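Local structure of rhamnosidase B (Bacillus sp., 2OKX) at residues G786-P791 against E812-Q817; L819-I824 against Q894-T899. The protein probably removes terminal alpha-L-rhamnose residues from rhamnosides, as a glycoside hydrolase of family 78. All coordinates share one frame; numbering follows the deposited sequence.

Interaction 1: residues G786-P791 against E812-Q817; sequences GYLSSP and EKAGRQ
In the six-hairpin alpha-barrel domain, Leu788 and Ser789 at the end of helix 778-789 meet Ala814 and Arg816 in the turn that closes helix 801-813 and leads into helix 817-833. Only four residues touch, and no hydrogen bond crosses between the segments. The apolar half is Leu788 CD1 against Ala814 CB, 4.3 Å apart, a methyl-to-methyl approach. Both side chains also rest on Tyr771, so the pair and Tyr771 form a small apolar cluster where helices 764-772 and 778-789 meet the end of helix 801-813.

The second half is Ser789 against the arginine. CB of Ser789 lies 3.1 Å from Arg816 NH1, close for a carbon and a nitrogen, and it meets the guanidinium obliquely. Arg816 gets there by bending: CG stands anti to the carbonyl carbon (chi1 -56°), and further turns at chi2 and chi3 curl the chain round to the serine. The hydroxyl of Ser789 looks elsewhere. Set between the backbone N and the carbonyl carbon, its OG turns back into its own helix, 3.0 Å from Gly786 O, with Glu785 O as a competing acceptor, so its proton is not assigned.

Gly815, with positive phi (69°), ends helix 801-813 in a Schellman motif; one backbone bond runs from Gly815 N to Glu812 O at 3.0 Å. Arg816 then takes the N-cap position of the next helix. Across this turn, Gln817 NE2 donates to Glu812 OE2 at 3.0 Å, reaching the carboxylate from above its plane. That carboxylate is held further by Lys880, a salt bridge, and by Ser875. A Schellman stop followed at once by an N-cap is a compact helix-to-helix connection, here joining successive helices of the barrel beside the end of helix 778-789.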
# COMPACT_ATOMS: atom_id res chain seq x y z
N GLY A 786 31.87 -15.47 9.96
CA GLY A 786 32.73 -15.50 8.80
C GLY A 786 31.89 -15.27 7.56
O GLY A 786 32.30 -14.56 6.63
N TYR A 787 30.70 -15.86 7.54
CA TYR A 787 29.78 -15.70 6.42
C TYR A 787 29.34 -14.25 6.32
O TYR A 787 29.21 -13.71 5.22
CB TYR A 787 28.55 -16.61 6.62
CG TYR A 787 28.86 -18.09 6.57
CD1 TYR A 787 27.95 -19.02 7.08
CD2 TYR A 787 30.04 -18.57 6.01
CE1 TYR A 787 28.22 -20.39 7.04
CE2 TYR A 787 30.32 -19.94 5.96
CZ TYR A 787 29.41 -20.84 6.48
OH TYR A 787 29.68 -22.19 6.45
N LEU A 788 29.11 -13.61 7.46
CA LEU A 788 28.69 -12.21 7.49
C LEU A 788 29.72 -11.32 6.80
O LEU A 788 29.36 -10.48 5.97
CB LEU A 788 28.49 -11.75 8.94
CG LEU A 788 27.42 -12.45 9.77
CD1 LEU A 788 27.31 -11.79 11.14
CD2 LEU A 788 26.07 -12.40 9.05
N SER A 789 30.99 -11.51 7.13
CA SER A 789 32.06 -10.71 6.53
C SER A 789 32.39 -11.14 5.10
O SER A 789 32.87 -10.34 4.30
CB SER A 789 33.32 -10.77 7.39
OG SER A 789 33.75 -12.11 7.57
N SER A 790 32.13 -12.40 4.78
CA SER A 790 32.40 -12.93 3.45
C SER A 790 31.32 -13.93 3.04
O SER A 790 31.49 -15.14 3.18
CB SER A 790 33.77 -13.61 3.41
OG SER A 790 34.80 -12.69 3.70
N PRO A 791 30.18 -13.43 2.54
CA PRO A 791 29.07 -14.29 2.11
C PRO A 791 29.44 -15.27 1.00
O PRO A 791 29.91 -14.86 -0.07
CB PRO A 791 28.01 -13.28 1.66
CG PRO A 791 28.31 -12.08 2.52
CD PRO A 791 29.81 -12.01 2.45
N GLU A 812 26.20 -5.09 13.24
CA GLU A 812 26.38 -4.24 14.41
C GLU A 812 26.78 -5.12 15.59
O GLU A 812 27.71 -4.81 16.33
CB GLU A 812 25.07 -3.50 14.73
CG GLU A 812 25.09 -2.74 16.05
CD GLU A 812 26.10 -1.59 16.07
OE1 GLU A 812 26.46 -1.15 17.17
OE2 GLU A 812 26.52 -1.13 14.99
N LYS A 813 26.07 -6.23 15.75
CA LYS A 813 26.34 -7.19 16.82
C LYS A 813 27.75 -7.75 16.68
O LYS A 813 28.42 -8.00 17.68
CB LYS A 813 25.31 -8.32 16.76
CG LYS A 813 25.48 -9.40 17.82
CD LYS A 813 24.41 -10.48 17.66
CE LYS A 813 24.57 -11.59 18.69
NZ LYS A 813 24.35 -11.10 20.08
N ALA A 814 28.19 -7.95 15.45
CA ALA A 814 29.52 -8.49 15.18
C ALA A 814 30.60 -7.41 15.17
O ALA A 814 31.78 -7.71 15.00
CB ALA A 814 29.52 -9.23 13.85
N GLY A 815 30.19 -6.16 15.34
CA GLY A 815 31.15 -5.06 15.33
C GLY A 815 31.77 -4.81 13.97
O GLY A 815 32.95 -4.47 13.88
N ARG A 816 30.99 -4.96 12.91
CA ARG A 816 31.50 -4.74 11.55
C ARG A 816 30.81 -3.56 10.89
O ARG A 816 30.19 -3.70 9.83
CB ARG A 816 31.29 -6.00 10.71
CG ARG A 816 31.90 -7.27 11.30
CD ARG A 816 33.37 -7.06 11.65
NE ARG A 816 34.18 -6.74 10.48
CZ ARG A 816 34.59 -7.63 9.58
NH1 ARG A 816 34.26 -8.90 9.71
NH2 ARG A 816 35.33 -7.24 8.55
N GLN A 817 30.92 -2.38 11.51
CA GLN A 817 30.30 -1.17 11.00
C GLN A 817 30.81 -0.74 9.63
O GLN A 817 30.04 -0.24 8.81
CB GLN A 817 30.47 -0.02 11.99
CG GLN A 817 29.63 -0.14 13.27
CD GLN A 817 30.23 -1.08 14.30
OE1 GLN A 817 31.39 -1.47 14.20
NE2 GLN A 817 29.44 -1.44 15.31

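Interaction 2: residues L819-I824 against Q894-T899; sequences LMLDDI and QPCDLT
Leu821, on helix 817-833, makes the apolar contacts with the loop 894-899 through a single methyl. Its CD1 lies 3.7 Å from Cys896 CB, nearly as close to the sulfur, and 4.4 Å from Leu898 CG, with Cys896 CB and Leu898 CG roughly at right angles about it. CG of Leu821 is anti to the carbonyl carbon (chi1 -72°), which sends the branch out from the helix into the loop. Ile876 backs both leucines.

The loop is shaped by a type II' turn from Pro895 to Leu898, closed by Leu898 N to Pro895 O at 2.8 Å. Cys896, with positive phi, takes the first corner, and its CB and SG face the helix.

Between the segments the polar link runs through water, which donates to Asp897 OD1 at 3.2 Å and, weakly, to Asp822 OD2. Arg825, one residue beyond 819-824, bridges both carboxylates directly, through NH2 to Asp897 OD2 and NH1 to Asp822 OD1, which probably eases their like charge.

The turn thus sits between strands 888-891 and 900-906 of the C-terminal beta domain, pressed on helix 817-833 of the barrel, with helix 868-876 alongside.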
# COMPACT_ATOMS: atom_id res chain seq x y z
N LEU A 819 31.88 -2.64 7.20
CA LEU A 819 31.29 -3.52 6.20
C LEU A 819 29.84 -3.09 5.96
O LEU A 819 29.33 -3.18 4.84
CB LEU A 819 31.31 -4.97 6.69
CG LEU A 819 30.76 -5.99 5.69
CD1 LEU A 819 31.65 -6.01 4.45
CD2 LEU A 819 30.71 -7.37 6.33
N MET A 820 29.18 -2.65 7.03
CA MET A 820 27.81 -2.18 6.95
C MET A 820 27.75 -0.96 6.04
O MET A 820 26.91 -0.88 5.14
CB MET A 820 27.29 -1.82 8.35
CG MET A 820 25.83 -1.39 8.40
SD MET A 820 25.41 -0.50 9.92
CE MET A 820 25.64 -1.79 11.15
N LEU A 821 28.66 -0.01 6.26
CA LEU A 821 28.69 1.19 5.43
C LEU A 821 28.95 0.87 3.97
O LEU A 821 28.31 1.44 3.08
CB LEU A 821 29.77 2.17 5.93
CG LEU A 821 29.49 2.90 7.24
CD1 LEU A 821 30.52 4.01 7.42
CD2 LEU A 821 28.09 3.48 7.22
N ASP A 822 29.90 -0.02 3.70
CA ASP A 822 30.19 -0.37 2.32
C ASP A 822 29.01 -1.06 1.65
O ASP A 822 28.78 -0.88 0.46
CB ASP A 822 31.44 -1.25 2.23
CG ASP A 822 32.72 -0.47 2.47
OD1 ASP A 822 32.73 0.75 2.20
OD2 ASP A 822 33.71 -1.08 2.90
N ASP A 823 28.26 -1.84 2.42
CA ASP A 823 27.10 -2.53 1.86
C ASP A 823 26.04 -1.48 1.51
O ASP A 823 25.43 -1.53 0.45
CB ASP A 823 26.52 -3.53 2.86
CG ASP A 823 25.53 -4.49 2.22
OD1 ASP A 823 25.97 -5.53 1.69
OD2 ASP A 823 24.32 -4.19 2.23
N ILE A 824 25.82 -0.54 2.43
CA ILE A 824 24.85 0.52 2.19
C ILE A 824 25.25 1.31 0.95
O ILE A 824 24.42 1.56 0.07
CB ILE A 824 24.75 1.46 3.42
CG1 ILE A 824 24.06 0.73 4.58
CG2 ILE A 824 23.98 2.73 3.06
CD1 ILE A 824 24.07 1.50 5.89
N GLN A 894 31.16 5.27 15.82
CA GLN A 894 31.94 4.30 15.04
C GLN A 894 32.14 5.00 13.70
O GLN A 894 31.44 4.72 12.73
CB GLN A 894 31.17 2.99 14.86
CG GLN A 894 30.99 2.17 16.14
CD GLN A 894 32.32 1.80 16.79
OE1 GLN A 894 32.36 1.40 17.96
NE2 GLN A 894 33.42 1.94 16.05
N PRO A 895 33.08 5.96 13.65
CA PRO A 895 33.39 6.74 12.44
C PRO A 895 33.78 5.93 11.20
O PRO A 895 33.57 6.40 10.08
CB PRO A 895 34.53 7.64 12.91
CG PRO A 895 34.26 7.80 14.38
CD PRO A 895 33.91 6.41 14.78
N CYS A 896 34.35 4.75 11.41
CA CYS A 896 34.78 3.93 10.28
C CYS A 896 35.72 4.79 9.45
O CYS A 896 36.72 5.29 9.96
CB CYS A 896 33.58 3.48 9.45
SG CYS A 896 32.41 2.47 10.38
N ASP A 897 35.40 5.00 8.17
CA ASP A 897 36.26 5.82 7.32
C ASP A 897 35.79 7.26 7.13
O ASP A 897 36.27 7.97 6.24
CB ASP A 897 36.45 5.16 5.95
CG ASP A 897 35.13 4.84 5.26
OD1 ASP A 897 35.17 4.18 4.20
OD2 ASP A 897 34.05 5.23 5.76
N LEU A 898 34.85 7.70 7.96
CA LEU A 898 34.32 9.06 7.87
C LEU A 898 35.20 10.05 8.64
O LEU A 898 35.86 9.68 9.61
CB LEU A 898 32.90 9.10 8.44
CG LEU A 898 31.89 8.13 7.81
CD1 LEU A 898 30.55 8.24 8.54
CD2 LEU A 898 31.73 8.45 6.32
N THR A 899 35.21 11.31 8.21
CA THR A 899 36.02 12.32 8.90
C THR A 899 35.18 13.13 9.88
O THR A 899 35.70 13.72 10.83
CB THR A 899 36.72 13.27 7.91
OG1 THR A 899 35.75 13.87 7.04
CG2 THR A 899 37.74 12.50 7.08
O HOH W 1 36.13 1.18 3.52

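Interactions 1 and 2 follow one another along the chain, their centres about 13 Å apart. Segment 812-817 leads directly into helix 817-833, whose first turns carry segment 819-824, and the two contacts touch. Leu819 CD2 approaches Leu788 O at 3.4 Å and so brings the second helix against the end of helix 778-789. From the other side of the turn, Gln817 CB meets Cys896 SG at 3.5 Å, tying 812-817 to the loop 894-899. Interaction 1 thus stays within the barrel, whereas interaction 2 joins it to the C-terminal domain. Val423 and His522, which bind a calcium ion, belong to neither contact.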